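Local structure of glycosyl hydrolase family 62 protein (Coprinopsis cinerea, 5B6T) at residues E48-V53 / T78-A83; N101-Y106 / P121-S126; W141-V146 / L193-N198. The protein probably releases alpha-L-arabinofuranosyl side groups from arabinoxylan by hydrolysis, as a five-bladed beta-propeller enzyme of glycoside hydrolase family 62. One frame throughout, in Å; residues are numbered along the deposited sequence.

Interaction 1 of 3, residues E48-V53 / T78-A83; sequences EGYNLV and TGYRAA
Y50 and R81 meet through their main chains where two blades of a five-bladed beta-propeller adjoin: 49-53 starts the third strand of one sheet, and 78-83 leads into the first strand of the next. R81 N donates to Y50 O (3.2 Å), with the donor above the carbonyl plane. The same oxygen also receives a CA-H...O contact from Y80 CA.

Apolar packing surrounds this bond. The side chains of Y50 and Y80 run side by side in the same direction, their ring planes inclined by 64°, with Y80 CE1 3.7 Å from Y50 CB. Their hydroxyls part company, Y50 OH bonding to N300 and Y80 OH to Q100. Y50 CD2 touches A82 CB at 3.9 Å. L52 crosses R81 at about a right angle, CD1 resting on R81 CB, while its CD2 reaches A82 CA.

Within the incoming loop, a bend at chi2 (94°) swings the R81 guanidinium back: NH1 donates to Y80 O at 2.9 Å, and NH2 to L76 O. A leucine here would probably leave both carbonyl oxygens without these donors and the loop freer to move. Y80 O lies in the guanidinium plane, whereas T78 O lies above one face, toward its rim.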
ATOM      1  N   GLU A  48     -17.302  -6.325 -11.285  1.00 19.12           N
ATOM      2  CA  GLU A  48     -17.179  -7.773 -11.439  1.00 21.19           C
ATOM      3  C   GLU A  48     -16.053  -8.380 -10.606  1.00 19.33           C
ATOM      4  O   GLU A  48     -16.061  -9.578 -10.327  1.00 20.37           O
ATOM      5  CB  GLU A  48     -16.962  -8.119 -12.912  1.00 24.81           C
ATOM      6  CG  GLU A  48     -18.245  -8.095 -13.733  1.00 29.49           C
ATOM      7  CD  GLU A  48     -18.036  -7.662 -15.171  1.00 33.95           C
ATOM      8  OE1 GLU A  48     -16.914  -7.833 -15.728  1.00 37.19           O
ATOM      9  OE2 GLU A  48     -19.016  -7.126 -15.746  1.00 39.69           O
ATOM     10  N   GLY A  49     -15.066  -7.585 -10.207  1.00 15.51           N
ATOM     11  CA  GLY A  49     -14.010  -8.169  -9.392  1.00 14.19           C
ATOM     12  C   GLY A  49     -12.696  -7.415  -9.430  1.00 12.30           C
ATOM     13  O   GLY A  49     -12.591  -6.331 -10.010  1.00 11.34           O
ATOM     14  N   TYR A  50     -11.732  -8.041  -8.763  1.00 10.94           N
ATOM     15  CA  TYR A  50     -10.391  -7.517  -8.584  1.00 10.31           C
ATOM     16  C   TYR A  50      -9.369  -8.515  -9.031  1.00 10.00           C
ATOM     17  O   TYR A  50      -9.488  -9.707  -8.762  1.00 10.23           O
ATOM     18  CB  TYR A  50     -10.133  -7.241  -7.114  1.00 10.96           C
ATOM     19  CG  TYR A  50     -10.806  -5.992  -6.605  1.00 11.25           C
ATOM     20  CD1 TYR A  50     -12.162  -5.960  -6.339  1.00 12.53           C
ATOM     21  CD2 TYR A  50     -10.064  -4.855  -6.362  1.00 11.87           C
ATOM     22  CE1 TYR A  50     -12.778  -4.798  -5.889  1.00 12.81           C
ATOM     23  CE2 TYR A  50     -10.644  -3.709  -5.900  1.00 12.37           C
ATOM     24  CZ  TYR A  50     -12.005  -3.664  -5.663  1.00 12.80           C
ATOM     25  OH  TYR A  50     -12.549  -2.476  -5.192  1.00 14.65           O
ATOM     26  N   ASN A  51      -8.312  -8.017  -9.672  1.00  9.22           N
ATOM     27  CA  ASN A  51      -7.101  -8.817  -9.908  1.00  9.18           C
ATOM     28  C   ASN A  51      -5.916  -7.813  -9.871  1.00  8.55           C
ATOM     29  O   ASN A  51      -6.049  -6.716  -9.336  1.00  8.04           O
ATOM     30  CB  ASN A  51      -7.240  -9.672 -11.196  1.00 10.02           C
ATOM     31  CG  ASN A  51      -6.359 -10.940 -11.202  1.00 11.04           C
ATOM     32  OD1 ASN A  51      -6.824 -12.070 -10.947  1.00 12.26           O
ATOM     33  ND2 ASN A  51      -5.131 -10.787 -11.602  1.00 10.45           N
ATOM     34  N   LEU A  52      -4.778  -8.193 -10.408  1.00  8.24           N
ATOM     35  CA  LEU A  52      -3.551  -7.422 -10.257  1.00  7.79           C
ATOM     36  C   LEU A  52      -2.910  -7.189 -11.610  1.00  8.08           C
ATOM     37  O   LEU A  52      -2.964  -8.037 -12.498  1.00  8.04           O
ATOM     38  CB  LEU A  52      -2.553  -8.177  -9.364  1.00  7.78           C
ATOM     39  CG  LEU A  52      -2.977  -8.446  -7.912  1.00  7.66           C
ATOM     40  CD1 LEU A  52      -1.970  -9.331  -7.175  1.00  7.82           C
ATOM     41  CD2 LEU A  52      -3.158  -7.158  -7.122  1.00  7.79           C
ATOM     42  N   VAL A  53      -2.260  -6.038 -11.715  1.00  7.41           N
ATOM     43  CA  VAL A  53      -1.542  -5.661 -12.932  1.00  7.84           C
ATOM     44  C   VAL A  53      -0.130  -5.152 -12.579  1.00  7.46           C
ATOM     45  O   VAL A  53       0.081  -4.538 -11.517  1.00  7.50           O
ATOM     46  CB  VAL A  53      -2.368  -4.633 -13.725  1.00  7.96           C
ATOM     47  CG1 VAL A  53      -2.516  -3.331 -12.973  1.00  8.03           C
ATOM     48  CG2 VAL A  53      -1.798  -4.438 -15.129  1.00  8.34           C
ATOM     49  N   THR A  78      -6.267 -16.170 -12.501  1.00 10.67           N
ATOM     50  CA  THR A  78      -7.562 -15.554 -12.328  1.00 10.82           C
ATOM     51  C   THR A  78      -8.150 -15.845 -10.954  1.00 10.61           C
ATOM     52  O   THR A  78      -7.663 -16.692 -10.200  1.00 11.95           O
ATOM     53  CB  THR A  78      -8.572 -16.036 -13.402  1.00 11.98           C
ATOM     54  OG1 THR A  78      -8.665 -17.461 -13.361  1.00 12.72           O
ATOM     55  CG2 THR A  78      -8.166 -15.569 -14.792  1.00 13.52           C
ATOM     56  N   GLY A  79      -9.171 -15.073 -10.647  1.00 10.67           N
ATOM     57  CA  GLY A  79      -9.805 -15.091  -9.363  1.00 10.87           C
ATOM     58  C   GLY A  79      -9.537 -13.783  -8.685  1.00 11.16           C
ATOM     59  O   GLY A  79      -8.918 -12.904  -9.260  1.00 12.11           O
ATOM     60  N   TYR A  80     -10.028 -13.653  -7.463  1.00 10.57           N
ATOM     61  CA  TYR A  80      -9.866 -12.431  -6.705  1.00  9.97           C
ATOM     62  C   TYR A  80      -8.444 -12.326  -6.141  1.00  9.25           C
ATOM     63  O   TYR A  80      -7.981 -13.229  -5.425  1.00  8.98           O
ATOM     64  CB  TYR A  80     -10.873 -12.417  -5.554  1.00 10.45           C
ATOM     65  CG  TYR A  80     -10.723 -11.259  -4.606  1.00 10.79           C
ATOM     66  CD1 TYR A  80     -11.333 -10.046  -4.861  1.00 11.04           C
ATOM     67  CD2 TYR A  80      -9.948 -11.382  -3.473  1.00 11.29           C
ATOM     68  CE1 TYR A  80     -11.179  -8.970  -3.998  1.00 11.35           C
ATOM     69  CE2 TYR A  80      -9.794 -10.315  -2.601  1.00 11.12           C
ATOM     70  CZ  TYR A  80     -10.424  -9.135  -2.875  1.00 11.22           C
ATOM     71  OH  TYR A  80     -10.278  -8.075  -2.012  1.00 11.19           O
ATOM     72  N   ARG A  81      -7.772 -11.219  -6.470  1.00  8.25           N
ATOM     73  CA  ARG A  81      -6.518 -10.819  -5.812  1.00  7.90           C
ATOM     74  C   ARG A  81      -6.554  -9.297  -5.767  1.00  7.85           C
ATOM     75  O   ARG A  81      -6.978  -8.659  -6.728  1.00  8.23           O
ATOM     76  CB  ARG A  81      -5.253 -11.277  -6.567  1.00  8.07           C
ATOM     77  CG  ARG A  81      -5.033 -12.780  -6.644  1.00  8.21           C
ATOM     78  CD  ARG A  81      -5.613 -13.339  -7.930  1.00  8.46           C
ATOM     79  NE  ARG A  81      -5.251 -14.736  -8.159  1.00  8.53           N
ATOM     80  CZ  ARG A  81      -5.803 -15.772  -7.548  1.00  9.32           C
ATOM     81  NH1 ARG A  81      -6.777 -15.610  -6.651  1.00  9.80           N
ATOM     82  NH2 ARG A  81      -5.429 -16.992  -7.882  1.00  9.66           N
ATOM     83  N   ALA A  82      -6.083  -8.717  -4.668  1.00  7.42           N
ATOM     84  CA  ALA A  82      -6.094  -7.250  -4.539  1.00  7.38           C
ATOM     85  C   ALA A  82      -5.048  -6.742  -3.562  1.00  6.93           C
ATOM     86  O   ALA A  82      -4.659  -7.454  -2.629  1.00  7.18           O
ATOM     87  CB  ALA A  82      -7.458  -6.738  -4.135  1.00  7.84           C
ATOM     88  N   ALA A  83      -4.639  -5.502  -3.805  1.00  6.82           N
ATOM     89  CA  ALA A  83      -3.802  -4.697  -2.896  1.00  6.71           C
ATOM     90  C   ALA A  83      -2.410  -5.289  -2.679  1.00  6.55           C
ATOM     91  O   ALA A  83      -2.093  -5.861  -1.625  1.00  7.37           O
ATOM     92  CB  ALA A  83      -4.530  -4.393  -1.577  1.00  6.89           C
TER

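Interaction 2 of 3, residues N101-Y106 / P121-S126; sequences NGNAAY and PRTFYS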
ATOM      1  N   ASN A 101      -6.445 -12.537  -0.999  1.00  8.89           N
ATOM      2  CA  ASN A 101      -7.265 -13.369  -1.852  1.00  9.84           C
ATOM      3  C   ASN A 101      -8.450 -13.942  -1.074  1.00  9.98           C
ATOM      4  O   ASN A 101      -9.031 -14.951  -1.506  1.00 12.05           O
ATOM      5  CB  ASN A 101      -6.438 -14.511  -2.458  1.00  9.83           C
ATOM      6  CG  ASN A 101      -6.022 -15.544  -1.436  1.00 10.20           C
ATOM      7  OD1 ASN A 101      -6.033 -15.295  -0.223  1.00 10.26           O
ATOM      8  ND2 ASN A 101      -5.624 -16.712  -1.935  1.00 10.89           N
ATOM      9  N   GLY A 102      -8.809 -13.309   0.030  1.00 10.39           N
ATOM     10  CA  GLY A 102      -9.702 -13.897   1.048  1.00 10.76           C
ATOM     11  C   GLY A 102      -8.925 -14.337   2.297  1.00 11.07           C
ATOM     12  O   GLY A 102      -9.460 -14.360   3.435  1.00 13.27           O
ATOM     13  N   ASN A 103      -7.652 -14.658   2.074  1.00  9.88           N
ATOM     14  CA  ASN A 103      -6.654 -14.892   3.117  1.00  9.75           C
ATOM     15  C   ASN A 103      -5.524 -13.862   2.893  1.00  9.48           C
ATOM     16  O   ASN A 103      -5.622 -13.010   1.991  1.00 10.42           O
ATOM     17  CB  ASN A 103      -6.177 -16.353   2.997  1.00  9.30           C
ATOM     18  CG  ASN A 103      -5.538 -16.901   4.265  1.00  9.70           C
ATOM     19  OD1 ASN A 103      -4.884 -16.209   5.065  1.00 10.41           O
ATOM     20  ND2 ASN A 103      -5.654 -18.206   4.411  1.00 10.06           N
ATOM     21  N   ALA A 104      -4.499 -13.907   3.713  1.00  8.58           N
ATOM     22  CA  ALA A 104      -3.260 -13.169   3.487  1.00  8.50           C
ATOM     23  C   ALA A 104      -2.373 -14.028   2.610  1.00  8.30           C
ATOM     24  O   ALA A 104      -1.995 -15.126   3.003  1.00  8.72           O
ATOM     25  CB  ALA A 104      -2.580 -12.882   4.822  1.00  8.57           C
ATOM     26  N   ALA A 105      -2.069 -13.546   1.408  1.00  7.99           N
ATOM     27  CA  ALA A 105      -1.428 -14.358   0.371  1.00  8.02           C
ATOM     28  C   ALA A 105      -0.136 -13.786  -0.163  1.00  8.00           C
ATOM     29  O   ALA A 105       0.197 -12.593   0.046  1.00  8.22           O
ATOM     30  CB  ALA A 105      -2.395 -14.588  -0.769  1.00  8.08           C
ATOM     31  N   TYR A 106       0.619 -14.640  -0.863  1.00  7.97           N
ATOM     32  CA  TYR A 106       1.818 -14.176  -1.526  1.00  7.86           C
ATOM     33  C   TYR A 106       2.189 -15.032  -2.722  1.00  7.96           C
ATOM     34  O   TYR A 106       1.825 -16.226  -2.785  1.00  7.63           O
ATOM     35  CB  TYR A 106       3.008 -14.145  -0.556  1.00  7.94           C
ATOM     36  CG  TYR A 106       3.411 -15.528  -0.069  1.00  8.44           C
ATOM     37  CD1 TYR A 106       2.775 -16.096   1.041  1.00  8.77           C
ATOM     38  CD2 TYR A 106       4.386 -16.264  -0.729  1.00  8.74           C
ATOM     39  CE1 TYR A 106       3.105 -17.359   1.484  1.00  9.40           C
ATOM     40  CE2 TYR A 106       4.752 -17.532  -0.282  1.00  9.51           C
ATOM     41  CZ  TYR A 106       4.087 -18.069   0.798  1.00  9.72           C
ATOM     42  OH  TYR A 106       4.422 -19.331   1.257  1.00 12.01           O
ATOM     43  N   PRO A 121      -0.984 -18.434  -5.875  1.00  8.95           N
ATOM     44  CA  PRO A 121      -0.972 -17.937  -4.498  1.00  9.00           C
ATOM     45  C   PRO A 121      -0.709 -19.017  -3.447  1.00  9.62           C
ATOM     46  O   PRO A 121      -1.200 -20.182  -3.571  1.00  9.41           O
ATOM     47  CB  PRO A 121      -2.370 -17.376  -4.303  1.00  9.36           C
ATOM     48  CG  PRO A 121      -2.869 -17.066  -5.661  1.00  9.56           C
ATOM     49  CD  PRO A 121      -2.242 -18.109  -6.557  1.00  9.41           C
ATOM     50  N   ARG A 122       0.085 -18.642  -2.445  1.00  9.45           N
ATOM     51  CA  ARG A 122       0.194 -19.392  -1.175  1.00 10.80           C
ATOM     52  C   ARG A 122      -0.283 -18.464  -0.058  1.00 10.00           C
ATOM     53  O   ARG A 122      -0.381 -17.252  -0.272  1.00  9.68           O
ATOM     54  CB  ARG A 122       1.632 -19.874  -0.936  1.00 12.98           C
ATOM     55  CG  ARG A 122       2.039 -21.015  -1.867  1.00 17.00           C
ATOM     56  CD  ARG A 122       3.526 -21.299  -1.731  1.00 22.76           C
ATOM     57  NE  ARG A 122       3.992 -22.389  -2.600  1.00 29.37           N
ATOM     58  CZ  ARG A 122       4.713 -23.449  -2.213  1.00 35.27           C
ATOM     59  NH1 ARG A 122       5.096 -23.606  -0.944  1.00 38.01           N
ATOM     60  NH2 ARG A 122       5.066 -24.361  -3.121  1.00 37.95           N
ATOM     61  N   THR A 123      -0.623 -19.006   1.105  1.00  9.02           N
ATOM     62  CA  THR A 123      -1.104 -18.163   2.193  1.00  9.77           C
ATOM     63  C   THR A 123      -0.190 -18.198   3.431  1.00  9.40           C
ATOM     64  O   THR A 123       0.520 -19.185   3.659  1.00 10.02           O
ATOM     65  CB  THR A 123      -2.535 -18.499   2.593  1.00 10.26           C
ATOM     66  OG1 THR A 123      -2.600 -19.856   3.031  1.00 12.04           O
ATOM     67  CG2 THR A 123      -3.487 -18.291   1.428  1.00 10.49           C
ATOM     68  N   PHE A 124      -0.202 -17.094   4.186  1.00  8.83           N
ATOM     69  CA  PHE A 124       0.601 -16.943   5.391  1.00  9.06           C
ATOM     70  C   PHE A 124      -0.069 -17.594   6.610  1.00  9.38           C
ATOM     71  O   PHE A 124       0.569 -17.793   7.658  1.00  9.89           O
ATOM     72  CB  PHE A 124       0.789 -15.441   5.683  1.00  8.86           C
ATOM     73  CG  PHE A 124       1.730 -14.720   4.764  1.00  8.62           C
ATOM     74  CD1 PHE A 124       3.081 -15.030   4.739  1.00  8.77           C
ATOM     75  CD2 PHE A 124       1.270 -13.691   3.926  1.00  8.35           C
ATOM     76  CE1 PHE A 124       3.955 -14.346   3.937  1.00  8.71           C
ATOM     77  CE2 PHE A 124       2.162 -12.987   3.116  1.00  8.34           C
ATOM     78  CZ  PHE A 124       3.503 -13.327   3.121  1.00  8.62           C
ATOM     79  N   TYR A 125      -1.378 -17.837   6.524  1.00  9.43           N
ATOM     80  CA  TYR A 125      -2.125 -18.492   7.586  1.00  9.48           C
ATOM     81  C   TYR A 125      -2.998 -19.578   6.967  1.00 10.35           C
ATOM     82  O   TYR A 125      -3.353 -19.504   5.813  1.00  9.44           O
ATOM     83  CB  TYR A 125      -3.077 -17.513   8.271  1.00  9.23           C
ATOM     84  CG  TYR A 125      -2.479 -16.218   8.829  1.00  8.52           C
ATOM     85  CD1 TYR A 125      -1.961 -16.164  10.113  1.00  8.85           C
ATOM     86  CD2 TYR A 125      -2.545 -15.040   8.100  1.00  8.84           C
ATOM     87  CE1 TYR A 125      -1.476 -14.977  10.620  1.00  8.25           C
ATOM     88  CE2 TYR A 125      -2.083 -13.854   8.597  1.00  8.54           C
ATOM     89  CZ  TYR A 125      -1.564 -13.808   9.848  1.00  8.46           C
ATOM     90  OH  TYR A 125      -1.129 -12.598  10.353  1.00  8.31           O
ATOM     91  N   SER A 126      -3.438 -20.523   7.781  1.00 11.92           N
ATOM     92  CA  SER A 126      -4.346 -21.559   7.283  1.00 14.15           C
ATOM     93  C   SER A 126      -5.794 -21.053   7.048  1.00 14.05           C
ATOM     94  O   SER A 126      -6.559 -21.638   6.279  1.00 16.27           O
ATOM     95  CB  SER A 126      -4.282 -22.782   8.223  1.00 17.14           C
ATOM     96  OG  SER A 126      -4.913 -22.460   9.455  1.00 20.12           O
TER
HETATM   97  O   HOH W   1       3.245 -20.389   3.205  1.00 28.98           O
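A105 faces T123 and Y106 faces R122 in the antiparallel pairing that closes the outer edge of a propeller blade. A105 and T123 form the non-hydrogen-bonded pair. Y106 and R122 form the hydrogen-bonded one, with Y106 N to R122 O at 2.9 Å and R122 N to Y106 O at 3.0 Å, the latter nearly straight. Beyond them F124 N reaches A104 O (2.9 Å), so the pairing outlasts the short strand 122-123.

On the Y106 face the contact is aromatic and aliphatic. With chi1 at 65°, CG of Y106 is wedged between its own N and carbonyl carbon, and the ring is carried across to the partner strand. There R122 CB lies over one face, 4.0 Å from the ring centroid, a CH-pi contact. The F124 ring takes Y106 CD1 over its centre, with F124 CZ 3.5 Å from Y106 CD1, and the two planes are inclined by 36°. A water in the plane of the Y106 ring is hydrogen-bonded to its OH and donates to T123 O.

Strand 122-123 is the fourth, outermost strand of a four-stranded blade, 82-89, 94-100, 104-109 and 122-123, and N103 ties the turn before 104-109 to the loop after 122-123, at Y125. In that turn N101 OD1 accepts from N103 N, an Asx turn. The N103 amide is almost coplanar with the Y125 ring (9°) and lies at its edge; OD1 accepts from A104 N on an in-plane lone pair, and ND2 donates an N-H to Y125 O at 3.0 Å, from above the carbonyl plane. That oxygen is gripped twice, because T123 OG1 donates from the opposite face of its plane, at 2.9 Å. A104 CB packs against the edge of the same ring, whose OH is held by S167.

Interaction 3 of 3, residues W141-V146 / L193-N198; sequences WVDMWV and LFEAAN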
ATOM      1  N   TRP A 141     -11.088  -8.400   5.608  1.00  7.76           N
ATOM      2  CA  TRP A 141      -9.696  -8.608   5.929  1.00  7.38           C
ATOM      3  C   TRP A 141      -8.836  -8.224   4.724  1.00  7.43           C
ATOM      4  O   TRP A 141      -8.810  -8.945   3.703  1.00  7.52           O
ATOM      5  CB  TRP A 141      -9.493 -10.055   6.331  1.00  7.21           C
ATOM      6  CG  TRP A 141      -8.143 -10.362   6.847  1.00  6.91           C
ATOM      7  CD1 TRP A 141      -7.278  -9.524   7.487  1.00  6.95           C
ATOM      8  CD2 TRP A 141      -7.539 -11.645   6.880  1.00  6.94           C
ATOM      9  NE1 TRP A 141      -6.152 -10.192   7.870  1.00  7.02           N
ATOM     10  CE2 TRP A 141      -6.278 -11.505   7.501  1.00  7.23           C
ATOM     11  CE3 TRP A 141      -7.920 -12.905   6.415  1.00  7.45           C
ATOM     12  CZ2 TRP A 141      -5.417 -12.578   7.667  1.00  7.63           C
ATOM     13  CZ3 TRP A 141      -7.055 -13.964   6.582  1.00  7.48           C
ATOM     14  CH2 TRP A 141      -5.825 -13.799   7.213  1.00  7.83           C
ATOM     15  N   VAL A 142      -8.130  -7.089   4.850  1.00  7.01           N
ATOM     16  CA  VAL A 142      -7.518  -6.445   3.710  1.00  6.86           C
ATOM     17  C   VAL A 142      -6.148  -5.856   4.027  1.00  6.95           C
ATOM     18  O   VAL A 142      -5.784  -5.683   5.170  1.00  6.50           O
ATOM     19  CB  VAL A 142      -8.437  -5.331   3.119  1.00  7.23           C
ATOM     20  CG1 VAL A 142      -9.740  -5.956   2.624  1.00  7.23           C
ATOM     21  CG2 VAL A 142      -8.667  -4.153   4.071  1.00  7.38           C
ATOM     22  N   ASP A 143      -5.415  -5.568   2.946  1.00  6.42           N
ATOM     23  CA  ASP A 143      -4.241  -4.676   2.956  1.00  6.57           C
ATOM     24  C   ASP A 143      -3.086  -5.224   3.777  1.00  6.69           C
ATOM     25  O   ASP A 143      -2.725  -4.704   4.851  1.00  6.61           O
ATOM     26  CB  ASP A 143      -4.664  -3.247   3.349  1.00  6.85           C
ATOM     27  CG  ASP A 143      -5.712  -2.695   2.411  1.00  6.84           C
ATOM     28  OD1 ASP A 143      -5.801  -3.189   1.269  1.00  7.25           O
ATOM     29  OD2 ASP A 143      -6.438  -1.745   2.774  1.00  7.21           O
ATOM     30  N   MET A 144      -2.537  -6.295   3.230  1.00  6.41           N
ATOM     31  CA  MET A 144      -1.497  -7.094   3.866  1.00  6.73           C
ATOM     32  C   MET A 144      -0.148  -6.446   3.619  1.00  6.54           C
ATOM     33  O   MET A 144       0.188  -6.141   2.465  1.00  7.21           O
ATOM     34  CB  MET A 144      -1.513  -8.503   3.256  1.00  7.07           C
ATOM     35  CG  MET A 144      -2.888  -9.128   3.160  1.00  7.59           C
ATOM     36  SD  MET A 144      -3.656  -9.351   4.767  1.00  8.28           S
ATOM     37  CE  MET A 144      -5.319  -9.828   4.264  1.00  8.08           C
ATOM     38  N   TRP A 145       0.630  -6.271   4.689  1.00  6.31           N
ATOM     39  CA  TRP A 145       1.910  -5.570   4.599  1.00  6.17           C
ATOM     40  C   TRP A 145       2.988  -6.240   5.431  1.00  6.31           C
ATOM     41  O   TRP A 145       2.818  -6.403   6.661  1.00  6.72           O
ATOM     42  CB  TRP A 145       1.705  -4.120   5.059  1.00  6.17           C
ATOM     43  CG  TRP A 145       2.954  -3.295   4.990  1.00  6.08           C
ATOM     44  CD1 TRP A 145       3.956  -3.214   5.932  1.00  6.05           C
ATOM     45  CD2 TRP A 145       3.334  -2.415   3.942  1.00  5.90           C
ATOM     46  NE1 TRP A 145       4.933  -2.381   5.498  1.00  6.30           N
ATOM     47  CE2 TRP A 145       4.576  -1.851   4.287  1.00  5.96           C
ATOM     48  CE3 TRP A 145       2.743  -2.043   2.741  1.00  5.87           C
ATOM     49  CZ2 TRP A 145       5.250  -0.948   3.448  1.00  6.09           C
ATOM     50  CZ3 TRP A 145       3.413  -1.174   1.918  1.00  5.92           C
ATOM     51  CH2 TRP A 145       4.638  -0.613   2.283  1.00  6.06           C
ATOM     52  N   VAL A 146       4.104  -6.580   4.795  1.00  6.23           N
ATOM     53  CA  VAL A 146       5.275  -7.160   5.453  1.00  6.36           C
ATOM     54  C   VAL A 146       6.364  -6.116   5.644  1.00  6.31           C
ATOM     55  O   VAL A 146       6.665  -5.338   4.746  1.00  6.35           O
ATOM     56  CB  VAL A 146       5.827  -8.361   4.635  1.00  6.61           C
ATOM     57  CG1 VAL A 146       7.193  -8.806   5.165  1.00  6.71           C
ATOM     58  CG2 VAL A 146       4.841  -9.513   4.595  1.00  6.71           C
ATOM     59  N   LEU A 193      -9.389   4.711  11.588  1.00  7.97           N
ATOM     60  CA  LEU A 193      -8.293   3.752  11.385  1.00  8.38           C
ATOM     61  C   LEU A 193      -8.823   2.659  10.469  1.00  8.43           C
ATOM     62  O   LEU A 193      -9.112   1.529  10.881  1.00  8.32           O
ATOM     63  CB  LEU A 193      -7.821   3.212  12.730  1.00  8.73           C
ATOM     64  CG  LEU A 193      -6.470   2.500  12.726  1.00  9.44           C
ATOM     65  CD1 LEU A 193      -5.326   3.494  12.627  1.00  9.96           C
ATOM     66  CD2 LEU A 193      -6.312   1.621  13.960  1.00  9.88           C
ATOM     67  N   PHE A 194      -8.988   3.026   9.200  1.00  8.16           N
ATOM     68  CA  PHE A 194      -9.861   2.249   8.322  1.00  8.30           C
ATOM     69  C   PHE A 194      -9.160   1.131   7.569  1.00  7.88           C
ATOM     70  O   PHE A 194      -9.523  -0.032   7.716  1.00  8.16           O
ATOM     71  CB  PHE A 194     -10.630   3.167   7.380  1.00  8.16           C
ATOM     72  CG  PHE A 194     -11.757   2.469   6.672  1.00  9.17           C
ATOM     73  CD1 PHE A 194     -12.837   1.970   7.388  1.00  9.24           C
ATOM     74  CD2 PHE A 194     -11.749   2.321   5.309  1.00  9.32           C
ATOM     75  CE1 PHE A 194     -13.865   1.303   6.732  1.00  9.71           C
ATOM     76  CE2 PHE A 194     -12.784   1.679   4.649  1.00  9.60           C
ATOM     77  CZ  PHE A 194     -13.835   1.157   5.359  1.00  9.69           C
ATOM     78  N   GLU A 195      -8.167   1.449   6.754  1.00  7.68           N
ATOM     79  CA  GLU A 195      -7.451   0.389   6.024  1.00  8.09           C
ATOM     80  C   GLU A 195      -6.132   0.938   5.486  1.00  7.69           C
ATOM     81  O   GLU A 195      -5.724   2.046   5.864  1.00  7.75           O
ATOM     82  CB  GLU A 195      -8.337  -0.141   4.889  1.00  8.15           C
ATOM     83  CG  GLU A 195      -8.725   0.908   3.851  1.00  8.67           C
ATOM     84  CD  GLU A 195      -9.822   0.495   2.889  1.00  9.60           C
ATOM     85  OE1 GLU A 195     -10.342  -0.624   2.911  1.00  9.60           O
ATOM     86  OE2 GLU A 195     -10.208   1.310   2.012  1.00 10.81           O
ATOM     87  N   ALA A 196      -5.436   0.137   4.692  1.00  7.34           N
ATOM     88  CA  ALA A 196      -4.296   0.586   3.888  1.00  6.91           C
ATOM     89  C   ALA A 196      -3.148   1.111   4.740  1.00  6.82           C
ATOM     90  O   ALA A 196      -2.637   2.214   4.521  1.00  6.42           O
ATOM     91  CB  ALA A 196      -4.737   1.625   2.870  1.00  6.98           C
ATOM     92  N   ALA A 197      -2.640   0.244   5.596  1.00  6.49           N
ATOM     93  CA  ALA A 197      -1.405   0.539   6.326  1.00  6.69           C
ATOM     94  C   ALA A 197      -0.160   0.551   5.406  1.00  6.64           C
ATOM     95  O   ALA A 197      -0.080  -0.179   4.436  1.00  6.87           O
ATOM     96  CB  ALA A 197      -1.193  -0.456   7.454  1.00  7.12           C
ATOM     97  N   ASN A 198       0.781   1.433   5.743  1.00  6.45           N
ATOM     98  CA  ASN A 198       2.180   1.313   5.323  1.00  6.43           C
ATOM     99  C   ASN A 198       3.047   1.377   6.563  1.00  6.44           C
ATOM    100  O   ASN A 198       2.764   2.141   7.498  1.00  6.67           O
ATOM    101  CB  ASN A 198       2.665   2.458   4.409  1.00  6.46           C
ATOM    102  CG  ASN A 198       1.806   2.689   3.178  1.00  6.71           C
ATOM    103  OD1 ASN A 198       1.140   3.722   3.091  1.00  7.04           O
ATOM    104  ND2 ASN A 198       1.891   1.804   2.197  1.00  6.53           N
TER
HETATM  105  O   HOH W   2      -3.404  -2.432   6.367  1.00  6.33           O
HETATM  106  O   HOH W   3      -1.254  -2.478   3.631  1.00  7.25           O
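W145, D143 and N198 bury the most surface here, and D143 carries the polar side of the contact. W145 has CG anti to its backbone N (chi1 -179°), which sends the indole across to the other strand. N198 CA sits almost exactly over the six-membered ring, 4.0 Å from its centroid, a CH-pi contact made by main-chain carbon. The N198 amide stands nearly upright on the indole, its plane turned 80° from it, with ND2 3.4 Å from CZ3 at the far end of the ring. The polar ends are directed to other partners: N198 OD1 bonds to Y286 OH and ND2 to G266 O, so that the amide is held at both ends. W145 NE1 donates to V199 O, which probably helps to set the turn of the indole.

D143 reaches over with its carboxylate. OD2 receives a weak hydrogen bond from A196 N (2.9 Å) and rests 3.3 Å from E195 CB, while OD1 is hydrogen-bonded to a glycerol, probably from the crystallisation liquor. The carboxylate of E195 comes within 4.1 Å of D143 OD2, measured at OE1. Its OE2 is paired with R221 in a salt bridge, and the side chain is about 3 Å from the bound lead ion. D143 O continues the link through a water, which donates to it and accepts from A197 N at 2.9 Å.

The strands run nearly parallel, 11° apart, with axes 6.3 Å from each other, and exchange no direct backbone hydrogen bond. F194 and E195 both oppose E213 in a classic beta bulge. The arrangement joins the first strands of two neighbouring blades of the five-bladed propeller near its centre, consistent with the axial pocket where active sites of this clan lie.

The three contacts sample the propeller from centre to edge. Interaction 3 is wholly buried near the middle of the chain and, like the partly buried interaction 1, joins adjacent blades; interaction 2 stays within one blade, at its outer side. Chemistry follows place: regular strand pairing in interaction 2, a main-chain bond with packing in interaction 1, and carboxylate and water bridges in interaction 3. Interactions 1 and 2 reach the same sheet and touch where R81 NH2 meets P121. W141 packs on N103 and Y125, joining interactions 2 and 3. A83 CB meets D143 OD1, and A83, D143 and A196 share positive phi angles, a recurrent twist in three innermost strands.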